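Local coordinates for OsmC family protein (Rhodothermus marinus, PDB 5CML), which acts as a serine carboxyl esterase, the chain here being the esterase domain of a longer protein that also carries an OsmC domain, at residues T26-F38 / Y99-G111. Residues are numbered along the deposited sequence; the frame is centred on the assembly and turned at random.
Sequences TQPVAYALFAHCF and YEPPALLIGHSLG
Strands 30-36 and 104-108 pair in parallel, side by side within the central sheet of an alpha/beta-hydrolase fold. The second strand runs into a GxSxG turn, consistent with a nucleophile elbow, where Ser-109 OG is hydrogen-bonded to His-229. The pairing alternates: Ile-106 N donates to Leu-33 O at 2.8 Å, and Ala-35 N to Ile-106 O. Phe-34 and Ile-106 lie on the face of the sheet packed by helix 45-56, with Phe-34 CD1 3.5 Å from Ile-106 CG2. On the other face, Leu-105 CD2 rests on Leu-33 CB, near helix 85-98. Just after helix 85-98, Tyr-99 CB makes a CH-pi contact over one face of the Tyr-31 ring, 3.8 Å from its centroid. At the C-terminal end of the strands, His-108 CG lies anti to the backbone N (chi1 161°), which carries the imidazole across to residues 37-38. There the Phe-38 ring stacks face to face on it, centroids 3.7 Å apart and planes at 8°. The hydrogen bond from Cys-37 N to His-108 ND1 is 3.0 Å long and lies in the imidazole plane. His-108 NE2 is hydrogen-bonded to the backbone O of His-229, so both ring nitrogens are held. With an alanine in place of His-108, the Phe-38 face would probably lose its stacking partner and the Cys-37 N-H its acceptor. Ser-109 CB sits over the imidazole face opposite Phe-38.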
loop_
_atom_site.group_PDB
_atom_site.type_symbol
_atom_site.label_atom_id
_atom_site.label_comp_id
_atom_site.label_asym_id
_atom_site.label_seq_id
_atom_site.Cartn_x
_atom_site.Cartn_y
_atom_site.Cartn_z
ATOM N N THR A 26 -6.729 22.546 8.211
ATOM C CA THR A 26 -7.712 22.712 7.144
ATOM C C THR A 26 -7.125 22.340 5.785
ATOM O O THR A 26 -7.793 21.683 4.974
ATOM C CB THR A 26 -8.253 24.160 7.101
ATOM O OG1 THR A 26 -7.160 25.093 7.072
ATOM C CG2 THR A 26 -9.064 24.425 8.315
ATOM N N GLN A 27 -5.878 22.739 5.546
ATOM C CA GLN A 27 -5.133 22.281 4.366
ATOM C C GLN A 27 -4.105 21.235 4.782
ATOM O O GLN A 27 -3.139 21.557 5.466
ATOM C CB GLN A 27 -4.421 23.440 3.664
ATOM C CG GLN A 27 -3.698 23.008 2.377
ATOM C CD GLN A 27 -4.643 22.418 1.330
ATOM O OE1 GLN A 27 -4.348 21.394 0.703
ATOM N NE2 GLN A 27 -5.775 23.070 1.130
ATOM N N PRO A 28 -4.304 19.974 4.369
ATOM C CA PRO A 28 -3.321 18.944 4.740
ATOM C C PRO A 28 -1.964 19.196 4.121
ATOM O O PRO A 28 -1.878 19.792 3.033
ATOM C CB PRO A 28 -3.940 17.649 4.186
ATOM C CG PRO A 28 -5.416 17.962 4.092
ATOM C CD PRO A 28 -5.488 19.400 3.711
ATOM N N VAL A 29 -0.915 18.734 4.800
ATOM C CA VAL A 29 0.427 18.848 4.261
ATOM C C VAL A 29 0.481 18.100 2.932
ATOM O O VAL A 29 1.195 18.493 2.014
ATOM C CB VAL A 29 1.488 18.282 5.216
ATOM C CG1 VAL A 29 1.253 16.835 5.505
ATOM C CG2 VAL A 29 2.892 18.475 4.660
ATOM N N ALA A 30 -0.270 17.007 2.857
ATOM C CA ALA A 30 -0.359 16.192 1.656
ATOM C C ALA A 30 -1.482 15.178 1.832
ATOM O O ALA A 30 -1.880 14.874 2.962
ATOM C CB ALA A 30 0.976 15.469 1.350
ATOM N N TYR A 31 -1.977 14.664 0.712
ATOM C CA TYR A 31 -2.867 13.518 0.711
ATOM C C TYR A 31 -2.045 12.271 0.374
ATOM O O TYR A 31 -1.199 12.308 -0.531
ATOM C CB TYR A 31 -4.013 13.688 -0.309
ATOM C CG TYR A 31 -5.017 14.746 0.100
ATOM C CD1 TYR A 31 -4.739 16.097 -0.070
ATOM C CD2 TYR A 31 -6.226 14.393 0.672
ATOM C CE1 TYR A 31 -5.646 17.069 0.318
ATOM C CE2 TYR A 31 -7.126 15.360 1.082
ATOM C CZ TYR A 31 -6.835 16.694 0.882
ATOM O OH TYR A 31 -7.744 17.674 1.262
ATOM N N ALA A 32 -2.305 11.193 1.104
ATOM C CA ALA A 32 -1.632 9.918 0.893
ATOM C C ALA A 32 -2.662 8.887 0.512
ATOM O O ALA A 32 -3.741 8.853 1.090
ATOM C CB ALA A 32 -0.884 9.475 2.145
ATOM N N LEU A 33 -2.320 8.029 -0.446
ATOM C CA LEU A 33 -3.107 6.846 -0.757
ATOM C C LEU A 33 -2.423 5.694 -0.063
ATOM O O LEU A 33 -1.217 5.506 -0.225
ATOM C CB LEU A 33 -3.191 6.589 -2.272
ATOM C CG LEU A 33 -3.840 5.263 -2.684
ATOM C CD1 LEU A 33 -5.293 5.253 -2.224
ATOM C CD2 LEU A 33 -3.747 5.003 -4.207
ATOM N N PHE A 34 -3.187 4.952 0.721
ATOM C CA PHE A 34 -2.647 3.863 1.535
ATOM C C PHE A 34 -3.370 2.579 1.169
ATOM O O PHE A 34 -4.475 2.314 1.653
ATOM C CB PHE A 34 -2.808 4.209 3.022
ATOM C CG PHE A 34 -2.167 3.239 3.987
ATOM C CD1 PHE A 34 -1.353 2.200 3.573
ATOM C CD2 PHE A 34 -2.393 3.400 5.349
ATOM C CE1 PHE A 34 -0.771 1.332 4.502
ATOM C CE2 PHE A 34 -1.816 2.545 6.286
ATOM C CZ PHE A 34 -1.001 1.504 5.855
ATOM N N ALA A 35 -2.735 1.788 0.303
ATOM C CA ALA A 35 -3.287 0.505 -0.132
ATOM C C ALA A 35 -2.747 -0.582 0.771
ATOM O O ALA A 35 -1.546 -0.764 0.852
ATOM C CB ALA A 35 -2.924 0.231 -1.546
ATOM N N HIS A 36 -3.622 -1.302 1.453
ATOM C CA HIS A 36 -3.156 -2.187 2.514
ATOM C C HIS A 36 -3.942 -3.485 2.592
ATOM O O HIS A 36 -5.052 -3.600 2.039
ATOM C CB HIS A 36 -3.255 -1.466 3.854
ATOM C CG HIS A 36 -4.662 -1.270 4.292
ATOM N ND1 HIS A 36 -5.346 -2.210 5.031
ATOM C CD2 HIS A 36 -5.544 -0.271 4.040
ATOM C CE1 HIS A 36 -6.582 -1.785 5.232
ATOM N NE2 HIS A 36 -6.727 -0.616 4.637
ATOM N N CYS A 37 -3.383 -4.443 3.331
ATOM C CA CYS A 37 -4.019 -5.744 3.512
ATOM C C CYS A 37 -4.292 -6.033 4.987
ATOM O O CYS A 37 -4.384 -7.190 5.380
ATOM C CB CYS A 37 -3.142 -6.845 2.911
ATOM S SG CYS A 37 -2.923 -6.647 1.093
ATOM N N PHE A 38 -4.434 -4.990 5.806
ATOM C CA PHE A 38 -4.611 -5.212 7.246
ATOM C C PHE A 38 -5.998 -5.750 7.565
ATOM O O PHE A 38 -6.232 -6.236 8.658
ATOM C CB PHE A 38 -4.359 -3.937 8.031
ATOM C CG PHE A 38 -2.940 -3.519 8.019
ATOM C CD1 PHE A 38 -1.983 -4.280 8.668
ATOM C CD2 PHE A 38 -2.542 -2.387 7.344
ATOM C CE1 PHE A 38 -0.656 -3.905 8.652
ATOM C CE2 PHE A 38 -1.214 -2.013 7.314
ATOM C CZ PHE A 38 -0.277 -2.764 7.972
ATOM N N TYR A 99 -10.029 16.049 -4.048
ATOM C CA TYR A 99 -9.110 16.552 -3.038
ATOM C C TYR A 99 -7.889 17.107 -3.761
ATOM O O TYR A 99 -8.043 18.012 -4.577
ATOM C CB TYR A 99 -8.808 15.447 -1.999
ATOM C CG TYR A 99 -10.077 15.128 -1.229
ATOM C CD1 TYR A 99 -10.476 15.927 -0.164
ATOM C CD2 TYR A 99 -10.917 14.092 -1.610
ATOM C CE1 TYR A 99 -11.641 15.691 0.497
ATOM C CE2 TYR A 99 -12.112 13.852 -0.946
ATOM C CZ TYR A 99 -12.469 14.661 0.104
ATOM O OH TYR A 99 -13.647 14.455 0.792
ATOM N N GLU A 100 -6.694 16.604 -3.478
ATOM C CA GLU A 100 -5.512 16.970 -4.232
ATOM C C GLU A 100 -4.865 15.678 -4.718
ATOM O O GLU A 100 -5.002 14.653 -4.063
ATOM C CB GLU A 100 -4.511 17.765 -3.375
ATOM C CG GLU A 100 -5.078 19.056 -2.790
ATOM C CD GLU A 100 -5.188 20.165 -3.819
ATOM O OE1 GLU A 100 -4.413 20.151 -4.803
ATOM O OE2 GLU A 100 -6.059 21.053 -3.641
ATOM N N PRO A 101 -4.168 15.725 -5.856
ATOM C CA PRO A 101 -3.454 14.517 -6.269
ATOM C C PRO A 101 -2.536 14.039 -5.159
ATOM O O PRO A 101 -1.876 14.870 -4.492
ATOM C CB PRO A 101 -2.650 14.972 -7.496
ATOM C CG PRO A 101 -3.424 16.150 -8.026
ATOM C CD PRO A 101 -3.960 16.839 -6.795
ATOM N N PRO A 102 -2.491 12.717 -4.936
ATOM C CA PRO A 102 -1.680 12.281 -3.784
ATOM C C PRO A 102 -0.189 12.487 -4.024
ATOM O O PRO A 102 0.340 12.182 -5.102
ATOM C CB PRO A 102 -2.017 10.793 -3.649
ATOM C CG PRO A 102 -2.451 10.387 -5.062
ATOM C CD PRO A 102 -3.161 11.598 -5.615
ATOM N N ALA A 103 0.478 13.006 -3.002
ATOM C CA ALA A 103 1.903 13.260 -3.044
ATOM C C ALA A 103 2.671 12.109 -2.414
ATOM O O ALA A 103 3.868 12.029 -2.578
ATOM C CB ALA A 103 2.234 14.560 -2.332
ATOM N N LEU A 104 1.966 11.221 -1.720
ATOM C CA LEU A 104 2.589 10.079 -1.033
ATOM C C LEU A 104 1.764 8.846 -1.318
ATOM O O LEU A 104 0.534 8.868 -1.147
ATOM C CB LEU A 104 2.665 10.326 0.482
ATOM C CG LEU A 104 3.125 9.203 1.423
ATOM C CD1 LEU A 104 4.534 8.790 1.146
ATOM C CD2 LEU A 104 2.994 9.648 2.871
ATOM N N LEU A 105 2.422 7.783 -1.792
ATOM C CA LEU A 105 1.800 6.478 -1.894
ATOM C C LEU A 105 2.379 5.582 -0.820
ATOM O O LEU A 105 3.597 5.539 -0.641
ATOM C CB LEU A 105 2.058 5.846 -3.262
ATOM C CG LEU A 105 1.423 6.527 -4.459
ATOM C CD1 LEU A 105 1.744 5.717 -5.756
ATOM C CD2 LEU A 105 -0.090 6.738 -4.314
ATOM N N ILE A 106 1.502 4.834 -0.163
ATOM C CA ILE A 106 1.878 3.875 0.869
ATOM C C ILE A 106 1.237 2.545 0.530
ATOM O O ILE A 106 0.038 2.493 0.257
ATOM C CB ILE A 106 1.388 4.303 2.283
ATOM C CG1 ILE A 106 1.740 5.761 2.587
ATOM C CG2 ILE A 106 1.939 3.348 3.346
ATOM C CD1 ILE A 106 0.936 6.359 3.780
ATOM N N GLY A 107 2.010 1.463 0.574
ATOM C CA GLY A 107 1.457 0.152 0.309
ATOM C C GLY A 107 1.917 -0.891 1.305
ATOM O O GLY A 107 3.101 -1.003 1.581
ATOM N N HIS A 108 0.984 -1.689 1.809
ATOM C CA HIS A 108 1.315 -2.794 2.702
ATOM C C HIS A 108 1.104 -4.124 1.989
ATOM O O HIS A 108 0.106 -4.305 1.296
ATOM C CB HIS A 108 0.461 -2.709 3.969
ATOM C CG HIS A 108 0.378 -3.993 4.735
ATOM N ND1 HIS A 108 -0.784 -4.729 4.837
ATOM C CD2 HIS A 108 1.304 -4.646 5.479
ATOM C CE1 HIS A 108 -0.565 -5.792 5.593
ATOM N NE2 HIS A 108 0.698 -5.770 5.985
ATOM N N SER A 109 2.072 -5.024 2.136
ATOM C CA SER A 109 2.002 -6.387 1.621
ATOM C C SER A 109 1.842 -6.350 0.092
ATOM O O SER A 109 2.590 -5.646 -0.604
ATOM C CB SER A 109 0.863 -7.150 2.320
ATOM O OG SER A 109 0.838 -8.515 1.959
ATOM N N LEU A 110 0.869 -7.074 -0.429
ATOM C CA LEU A 110 0.574 -7.017 -1.867
ATOM C C LEU A 110 0.292 -5.597 -2.341
ATOM O O LEU A 110 0.583 -5.255 -3.488
ATOM C CB LEU A 110 -0.616 -7.911 -2.216
ATOM C CG LEU A 110 -0.336 -9.400 -2.249
ATOM C CD1 LEU A 110 -1.572 -10.088 -2.782
ATOM C CD2 LEU A 110 0.875 -9.758 -3.130
ATOM N N GLY A 111 -0.291 -4.774 -1.465
ATOM C CA GLY A 111 -0.512 -3.375 -1.778
ATOM C C GLY A 111 0.781 -2.621 -1.991
ATOM O O GLY A 111 0.816 -1.632 -2.717
HETATM O O HOH W 1 -1.214 15.672 -1.916
#